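Local coordinates for protein F1 (Vaccinia virus ankara, PDB 4D2M) that binds the BH3 segment of pro-apoptotic Bim and so probably blocks apoptosis of the infected cell, at residues 129-142 with 167-179. The protein carries 1 engineered substitution. Sequence-based numbering, arbitrary orientation.
Unlike the reference sequence in segment 129-142: Met-129 (reference Leu), Leu-130 (reference Met).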
ATOM      1  N   MET A 129      16.968 -13.873 -14.533  1.00 40.99           N
ATOM      2  CA  MET A 129      16.179 -15.049 -14.887  1.00 43.01           C
ATOM      3  C   MET A 129      15.971 -15.185 -16.390  1.00 48.18           C
ATOM      4  O   MET A 129      15.740 -16.284 -16.894  1.00 47.12           O
ATOM      5  CB  MET A 129      14.821 -14.997 -14.192  1.00 42.15           C
ATOM      6  CG  MET A 129      14.868 -15.341 -12.713  1.00 48.19           C
ATOM      7  SD  MET A 129      13.288 -15.055 -11.898  1.00110.71           S
ATOM      8  CE  MET A 129      12.190 -15.983 -12.970  1.00139.66           C
ATOM      9  N   LEU A 130      16.039 -14.066 -17.103  1.00 53.39           N
ATOM     10  CA  LEU A 130      15.869 -14.078 -18.552  1.00 57.29           C
ATOM     11  C   LEU A 130      17.015 -14.806 -19.245  1.00 57.32           C
ATOM     12  O   LEU A 130      16.810 -15.485 -20.250  1.00 62.39           O
ATOM     13  CB  LEU A 130      15.764 -12.648 -19.080  1.00 65.77           C
ATOM     14  CG  LEU A 130      14.363 -12.110 -19.382  1.00 72.53           C
ATOM     15  CD1 LEU A 130      13.319 -12.522 -18.356  1.00 72.68           C
ATOM     16  CD2 LEU A 130      14.434 -10.607 -19.442  1.00 76.68           C
ATOM     17  N   ASP A 131      18.220 -14.657 -18.703  1.00 57.03           N
ATOM     18  CA  ASP A 131      19.402 -15.296 -19.271  1.00 67.92           C
ATOM     19  C   ASP A 131      19.667 -16.646 -18.610  1.00 66.75           C
ATOM     20  O   ASP A 131      20.052 -17.609 -19.275  1.00 68.30           O
ATOM     21  CB  ASP A 131      20.620 -14.385 -19.116  1.00 74.63           C
ATOM     22  CG  ASP A 131      20.427 -13.038 -19.784  1.00 79.65           C
ATOM     23  OD1 ASP A 131      19.963 -13.007 -20.943  1.00 81.54           O
ATOM     24  OD2 ASP A 131      20.739 -12.008 -19.150  1.00 79.97           O
ATOM     25  N   ASN A 132      19.451 -16.705 -17.299  1.00 58.71           N
ATOM     26  CA  ASN A 132      19.668 -17.924 -16.530  1.00 60.60           C
ATOM     27  C   ASN A 132      18.359 -18.682 -16.329  1.00 58.80           C
ATOM     28  O   ASN A 132      17.460 -18.207 -15.635  1.00 51.40           O
ATOM     29  CB  ASN A 132      20.302 -17.586 -15.178  1.00 65.90           C
ATOM     30  CG  ASN A 132      20.773 -18.818 -14.426  1.00 72.94           C
ATOM     31  OD1 ASN A 132      20.036 -19.791 -14.273  1.00 75.36           O
ATOM     32  ND2 ASN A 132      22.014 -18.780 -13.956  1.00 76.95           N
ATOM     33  N   LYS A 133      18.266 -19.865 -16.931  1.00 67.31           N
ATOM     34  CA  LYS A 133      17.030 -20.645 -16.920  1.00 68.15           C
ATOM     35  C   LYS A 133      17.137 -21.909 -16.064  1.00 63.11           C
ATOM     36  O   LYS A 133      16.361 -22.849 -16.232  1.00 65.09           O
ATOM     37  CB  LYS A 133      16.637 -21.015 -18.355  1.00 72.07           C
ATOM     38  CG  LYS A 133      16.227 -19.820 -19.208  1.00 72.20           C
ATOM     39  CD  LYS A 133      14.879 -19.263 -18.770  1.00 72.24           C
ATOM     40  CE  LYS A 133      14.601 -17.905 -19.388  1.00 72.65           C
ATOM     41  NZ  LYS A 133      13.473 -17.211 -18.703  1.00 70.37           N
ATOM     42  N   GLY A 134      18.093 -21.924 -15.142  1.00 58.25           N
ATOM     43  CA  GLY A 134      18.231 -23.032 -14.213  1.00 53.61           C
ATOM     44  C   GLY A 134      17.232 -22.927 -13.077  1.00 46.19           C
ATOM     45  O   GLY A 134      16.697 -21.851 -12.808  1.00 45.48           O
ATOM     46  N   LEU A 135      16.975 -24.047 -12.408  1.00 40.95           N
ATOM     47  CA  LEU A 135      16.044 -24.072 -11.286  1.00 41.26           C
ATOM     48  C   LEU A 135      16.637 -23.382 -10.066  1.00 39.30           C
ATOM     49  O   LEU A 135      15.924 -22.729  -9.303  1.00 40.97           O
ATOM     50  CB  LEU A 135      15.665 -25.513 -10.935  1.00 45.17           C
ATOM     51  CG  LEU A 135      14.791 -25.704  -9.691  1.00 46.87           C
ATOM     52  CD1 LEU A 135      13.403 -25.117  -9.910  1.00 44.00           C
ATOM     53  CD2 LEU A 135      14.705 -27.172  -9.313  1.00 46.56           C
ATOM     54  N   GLY A 136      17.948 -23.536  -9.893  1.00 35.24           N
ATOM     55  CA  GLY A 136      18.641 -23.056  -8.710  1.00 35.21           C
ATOM     56  C   GLY A 136      18.467 -21.580  -8.401  1.00 37.03           C
ATOM     57  O   GLY A 136      18.195 -21.214  -7.257  1.00 37.72           O
ATOM     58  N   VAL A 137      18.631 -20.726  -9.407  1.00 36.54           N
ATOM     59  CA  VAL A 137      18.584 -19.286  -9.176  1.00 39.18           C
ATOM     60  C   VAL A 137      17.183 -18.858  -8.736  1.00 37.25           C
ATOM     61  O   VAL A 137      17.021 -17.888  -7.996  1.00 37.77           O
ATOM     62  CB  VAL A 137      19.019 -18.490 -10.436  1.00 40.85           C
ATOM     63  CG1 VAL A 137      18.016 -18.643 -11.584  1.00 40.72           C
ATOM     64  CG2 VAL A 137      19.228 -17.020 -10.093  1.00 39.80           C
ATOM     65  N   ARG A 138      16.178 -19.608  -9.173  1.00 35.21           N
ATOM     66  CA  ARG A 138      14.796 -19.316  -8.824  1.00 34.89           C
ATOM     67  C   ARG A 138      14.498 -19.735  -7.389  1.00 34.01           C
ATOM     68  O   ARG A 138      13.843 -19.002  -6.647  1.00 31.55           O
ATOM     69  CB  ARG A 138      13.850 -20.010  -9.803  1.00 33.56           C
ATOM     70  CG  ARG A 138      13.788 -19.302 -11.144  1.00 37.61           C
ATOM     71  CD  ARG A 138      13.557 -20.247 -12.310  1.00 41.42           C
ATOM     72  NE  ARG A 138      13.437 -19.497 -13.561  1.00 40.31           N
ATOM     73  CZ  ARG A 138      14.461 -19.159 -14.340  1.00 42.35           C
ATOM     74  NH1 ARG A 138      15.700 -19.514 -14.019  1.00 41.31           N
ATOM     75  NH2 ARG A 138      14.247 -18.465 -15.451  1.00 42.96           N
ATOM     76  N   LEU A 139      14.989 -20.908  -7.002  1.00 29.29           N
ATOM     77  CA  LEU A 139      14.852 -21.382  -5.629  1.00 31.89           C
ATOM     78  C   LEU A 139      15.632 -20.500  -4.656  1.00 32.59           C
ATOM     79  O   LEU A 139      15.173 -20.231  -3.545  1.00 30.73           O
ATOM     80  CB  LEU A 139      15.334 -22.831  -5.511  1.00 33.11           C
ATOM     81  CG  LEU A 139      14.518 -23.889  -6.257  1.00 34.77           C
ATOM     82  CD1 LEU A 139      15.187 -25.252  -6.147  1.00 35.53           C
ATOM     83  CD2 LEU A 139      13.093 -23.950  -5.727  1.00 36.38           C
ATOM     84  N   ALA A 140      16.810 -20.054  -5.079  1.00 32.85           N
ATOM     85  CA  ALA A 140      17.658 -19.222  -4.234  1.00 30.99           C
ATOM     86  C   ALA A 140      17.018 -17.858  -3.995  1.00 28.16           C
ATOM     87  O   ALA A 140      17.122 -17.296  -2.903  1.00 27.96           O
ATOM     88  CB  ALA A 140      19.030 -19.063  -4.861  1.00 36.93           C
ATOM     89  N   THR A 141      16.357 -17.326  -5.016  1.00 27.37           N
ATOM     90  CA  THR A 141      15.721 -16.019  -4.899  1.00 27.48           C
ATOM     91  C   THR A 141      14.554 -16.083  -3.920  1.00 26.75           C
ATOM     92  O   THR A 141      14.377 -15.192  -3.094  1.00 25.30           O
ATOM     93  CB  THR A 141      15.215 -15.504  -6.257  1.00 30.62           C
ATOM     94  OG1 THR A 141      16.298 -15.476  -7.195  1.00 34.40           O
ATOM     95  CG2 THR A 141      14.644 -14.101  -6.111  1.00 31.73           C
ATOM     96  N   ILE A 142      13.754 -17.138  -4.024  1.00 25.20           N
ATOM     97  CA  ILE A 142      12.659 -17.352  -3.091  1.00 24.61           C
ATOM     98  C   ILE A 142      13.195 -17.406  -1.663  1.00 25.04           C
ATOM     99  O   ILE A 142      12.665 -16.747  -0.768  1.00 28.50           O
ATOM    100  CB  ILE A 142      11.891 -18.650  -3.411  1.00 24.85           C
ATOM    101  CG1 ILE A 142      11.231 -18.541  -4.787  1.00 24.99           C
ATOM    102  CG2 ILE A 142      10.827 -18.925  -2.351  1.00 24.54           C
ATOM    103  CD1 ILE A 142      10.728 -19.863  -5.343  1.00 29.66           C
ATOM    104  N   HIS A 167       5.524 -12.809  -8.736  1.00 27.93           N
ATOM    105  CA  HIS A 167       5.277 -12.648 -10.166  1.00 29.68           C
ATOM    106  C   HIS A 167       6.574 -12.812 -10.946  1.00 30.94           C
ATOM    107  O   HIS A 167       6.643 -13.581 -11.903  1.00 30.29           O
ATOM    108  CB  HIS A 167       4.668 -11.276 -10.469  1.00 33.23           C
ATOM    109  CG  HIS A 167       3.192 -11.202 -10.235  1.00 37.05           C
ATOM    110  ND1 HIS A 167       2.268 -11.499 -11.213  1.00 40.56           N
ATOM    111  CD2 HIS A 167       2.479 -10.856  -9.137  1.00 37.10           C
ATOM    112  CE1 HIS A 167       1.049 -11.343 -10.727  1.00 39.18           C
ATOM    113  NE2 HIS A 167       1.149 -10.953  -9.469  1.00 36.78           N
ATOM    114  N   THR A 168       7.600 -12.082 -10.518  1.00 30.55           N
ATOM    115  CA  THR A 168       8.886 -12.070 -11.204  1.00 28.07           C
ATOM    116  C   THR A 168       9.571 -13.436 -11.193  1.00 32.18           C
ATOM    117  O   THR A 168      10.185 -13.830 -12.182  1.00 33.45           O
ATOM    118  CB  THR A 168       9.838 -11.038 -10.573  1.00 28.83           C
ATOM    119  OG1 THR A 168       9.177  -9.770 -10.478  1.00 30.74           O
ATOM    120  CG2 THR A 168      11.108 -10.889 -11.406  1.00 32.89           C
ATOM    121  N   ILE A 169       9.474 -14.150 -10.075  1.00 30.44           N
ATOM    122  CA  ILE A 169      10.142 -15.442  -9.936  1.00 31.31           C
ATOM    123  C   ILE A 169       9.410 -16.535 -10.708  1.00 30.59           C
ATOM    124  O   ILE A 169      10.035 -17.413 -11.299  1.00 33.97           O
ATOM    125  CB  ILE A 169      10.259 -15.858  -8.454  1.00 35.91           C
ATOM    126  CG1 ILE A 169      11.199 -14.906  -7.713  1.00 33.81           C
ATOM    127  CG2 ILE A 169      10.796 -17.286  -8.321  1.00 41.51           C
ATOM    128  CD1 ILE A 169      11.077 -14.972  -6.208  1.00 32.43           C
ATOM    129  N   CYS A 170       8.083 -16.485 -10.700  1.00 33.34           N
ATOM    130  CA  CYS A 170       7.291 -17.521 -11.350  1.00 35.96           C
ATOM    131  C   CYS A 170       7.139 -17.258 -12.842  1.00 32.64           C
ATOM    132  O   CYS A 170       6.037 -17.010 -13.329  1.00 35.22           O
ATOM    133  CB  CYS A 170       5.914 -17.627 -10.697  1.00 37.08           C
ATOM    134  SG  CYS A 170       5.976 -18.173  -8.984  1.00 36.32           S
ATOM    135  N   ASP A 171       8.256 -17.305 -13.562  1.00 32.97           N
ATOM    136  CA  ASP A 171       8.219 -17.206 -15.015  1.00 40.45           C
ATOM    137  C   ASP A 171       7.876 -18.577 -15.582  1.00 47.39           C
ATOM    138  O   ASP A 171       7.791 -19.553 -14.836  1.00 50.31           O
ATOM    139  CB  ASP A 171       9.554 -16.693 -15.566  1.00 42.54           C
ATOM    140  CG  ASP A 171      10.724 -17.600 -15.222  1.00 45.48           C
ATOM    141  OD1 ASP A 171      10.552 -18.533 -14.408  1.00 41.74           O
ATOM    142  OD2 ASP A 171      11.827 -17.367 -15.760  1.00 49.02           O
ATOM    143  N   ASP A 172       7.671 -18.645 -16.893  1.00 46.82           N
ATOM    144  CA  ASP A 172       7.272 -19.888 -17.545  1.00 48.81           C
ATOM    145  C   ASP A 172       8.255 -21.010 -17.234  1.00 45.51           C
ATOM    146  O   ASP A 172       7.862 -22.160 -17.038  1.00 49.84           O
ATOM    147  CB  ASP A 172       7.168 -19.687 -19.057  1.00 61.49           C
ATOM    148  CG  ASP A 172       6.156 -18.622 -19.433  1.00 71.33           C
ATOM    149  OD1 ASP A 172       5.115 -18.521 -18.751  1.00 73.95           O
ATOM    150  OD2 ASP A 172       6.406 -17.883 -20.410  1.00 73.83           O
ATOM    151  N   CYS A 173       9.535 -20.661 -17.180  1.00 42.43           N
ATOM    152  CA  CYS A 173      10.585 -21.629 -16.894  1.00 47.30           C
ATOM    153  C   CYS A 173      10.422 -22.253 -15.511  1.00 45.42           C
ATOM    154  O   CYS A 173      10.528 -23.469 -15.359  1.00 53.26           O
ATOM    155  CB  CYS A 173      11.955 -20.963 -17.011  1.00 55.69           C
ATOM    156  SG  CYS A 173      13.290 -21.878 -16.227  1.00 65.69           S
ATOM    157  N   PHE A 174      10.163 -21.423 -14.504  1.00 42.45           N
ATOM    158  CA  PHE A 174       9.986 -21.921 -13.142  1.00 40.53           C
ATOM    159  C   PHE A 174       8.744 -22.793 -13.043  1.00 38.51           C
ATOM    160  O   PHE A 174       8.764 -23.847 -12.411  1.00 37.73           O
ATOM    161  CB  PHE A 174       9.883 -20.769 -12.142  1.00 35.15           C
ATOM    162  CG  PHE A 174       9.815 -21.223 -10.707  1.00 31.35           C
ATOM    163  CD1 PHE A 174      10.865 -21.929 -10.137  1.00 32.83           C
ATOM    164  CD2 PHE A 174       8.704 -20.943  -9.930  1.00 31.26           C
ATOM    165  CE1 PHE A 174      10.804 -22.348  -8.818  1.00 34.16           C
ATOM    166  CE2 PHE A 174       8.637 -21.357  -8.612  1.00 33.13           C
ATOM    167  CZ  PHE A 174       9.688 -22.061  -8.055  1.00 33.22           C
ATOM    168  N   VAL A 175       7.661 -22.339 -13.666  1.00 38.86           N
ATOM    169  CA  VAL A 175       6.415 -23.090 -13.688  1.00 43.82           C
ATOM    170  C   VAL A 175       6.641 -24.473 -14.287  1.00 46.08           C
ATOM    171  O   VAL A 175       6.169 -25.475 -13.750  1.00 44.90           O
ATOM    172  CB  VAL A 175       5.331 -22.341 -14.487  1.00 44.85           C
ATOM    173  CG1 VAL A 175       4.070 -23.194 -14.662  1.00 43.15           C
ATOM    174  CG2 VAL A 175       4.994 -21.045 -13.794  1.00 42.44           C
ATOM    175  N   ASP A 176       7.378 -24.522 -15.391  1.00 46.95           N
ATOM    176  CA  ASP A 176       7.673 -25.787 -16.047  1.00 48.81           C
ATOM    177  C   ASP A 176       8.417 -26.724 -15.103  1.00 45.01           C
ATOM    178  O   ASP A 176       8.168 -27.927 -15.096  1.00 44.30           O
ATOM    179  CB  ASP A 176       8.488 -25.559 -17.323  1.00 58.51           C
ATOM    180  CG  ASP A 176       7.703 -24.824 -18.393  1.00 69.27           C
ATOM    181  OD1 ASP A 176       6.455 -24.828 -18.327  1.00 74.73           O
ATOM    182  OD2 ASP A 176       8.332 -24.247 -19.304  1.00 72.66           O
ATOM    183  N   TYR A 177       9.317 -26.171 -14.297  1.00 43.85           N
ATOM    184  CA  TYR A 177      10.076 -26.978 -13.348  1.00 43.32           C
ATOM    185  C   TYR A 177       9.171 -27.576 -12.274  1.00 40.89           C
ATOM    186  O   TYR A 177       9.218 -28.776 -12.013  1.00 45.40           O
ATOM    187  CB  TYR A 177      11.179 -26.148 -12.688  1.00 45.09           C
ATOM    188  CG  TYR A 177      12.456 -26.057 -13.491  1.00 49.65           C
ATOM    189  CD1 TYR A 177      13.217 -27.188 -13.750  1.00 57.37           C
ATOM    190  CD2 TYR A 177      12.910 -24.838 -13.974  1.00 50.38           C
ATOM    191  CE1 TYR A 177      14.387 -27.112 -14.481  1.00 62.16           C
ATOM    192  CE2 TYR A 177      14.081 -24.751 -14.705  1.00 57.21           C
ATOM    193  CZ  TYR A 177      14.815 -25.891 -14.954  1.00 62.94           C
ATOM    194  OH  TYR A 177      15.980 -25.804 -15.680  1.00 69.69           O
ATOM    195  N   ILE A 178       8.349 -26.733 -11.655  1.00 38.19           N
ATOM    196  CA  ILE A 178       7.490 -27.169 -10.558  1.00 42.62           C
ATOM    197  C   ILE A 178       6.459 -28.186 -11.043  1.00 45.22           C
ATOM    198  O   ILE A 178       6.157 -29.154 -10.343  1.00 43.33           O
ATOM    199  CB  ILE A 178       6.762 -25.970  -9.899  1.00 45.84           C
ATOM    200  CG1 ILE A 178       7.773 -24.947  -9.373  1.00 54.12           C
ATOM    201  CG2 ILE A 178       5.842 -26.434  -8.767  1.00 44.68           C
ATOM    202  CD1 ILE A 178       8.701 -25.477  -8.296  1.00 61.10           C
ATOM    203  N   THR A 179       5.923 -27.969 -12.240  1.00 43.81           N
ATOM    204  CA  THR A 179       4.903 -28.862 -12.783  1.00 47.23           C
ATOM    205  C   THR A 179       5.480 -30.224 -13.171  1.00 50.78           C
ATOM    206  O   THR A 179       4.771 -31.228 -13.142  1.00 54.03           O
ATOM    207  CB  THR A 179       4.211 -28.249 -14.015  1.00 49.73           C
ATOM    208  OG1 THR A 179       5.196 -27.840 -14.971  1.00 55.20           O
ATOM    209  CG2 THR A 179       3.362 -27.052 -13.614  1.00 50.41           C
TER
HETATM  210  O   HOH W   1      10.834 -18.579 -18.765  1.00 60.80           O
HETATM  211  O   HOH W   2      18.135 -26.354 -13.786  1.00 57.85           O
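Arg-138 sets its CG opposite its own carbonyl carbon (chi1 -76°), which sends the long chain back toward the start of its helix to Asp-171, whose CG is lodged between backbone N and carbonyl carbon. The two meet side-on and nearly coplanar: NE of Arg-138 points almost straight (177°) at OD1 of Asp-171, 3.2 Å away, while NH2 of Arg-138 reaches OD2 of Asp-171 at 2.7 Å, both on syn lone pairs. Aspartate suits the N-cap because OD1 also accepts Phe-174 N, from above the carboxylate plane; Lys-133 NZ adds a weak salt bridge to Asp-171 OD2 (3.4 Å). Arginine suits this buried place because NH1 still has protons for the carbonyls of Asn-132 and Gly-134. Cys-173 SG lies over one guanidinium face, CG of Met-129, a residue that differs from the reference sequence, over the other. Phe-174, flat and apolar, is the knob filling the hole formed by Leu-135, Arg-138, Leu-139 and Ile-142. Branched Ile-169 packs CD1 on Thr-141 CG2 (3.7 Å) and CG2 on Ile-142 CG1. Leu-135 CB sits squarely over the Tyr-177 ring, 3.9 Å from its centroid, a CH-pi contact. Segments 135-142 and 172-179 cross nearly at a right angle (-95°) in this Bcl-2-like bundle; helix 80-99 touches Leu-139, Ile-142 and Ile-178, and the bound peptide lies against helix 135-150, consistent with its lining the BH3-binding groove.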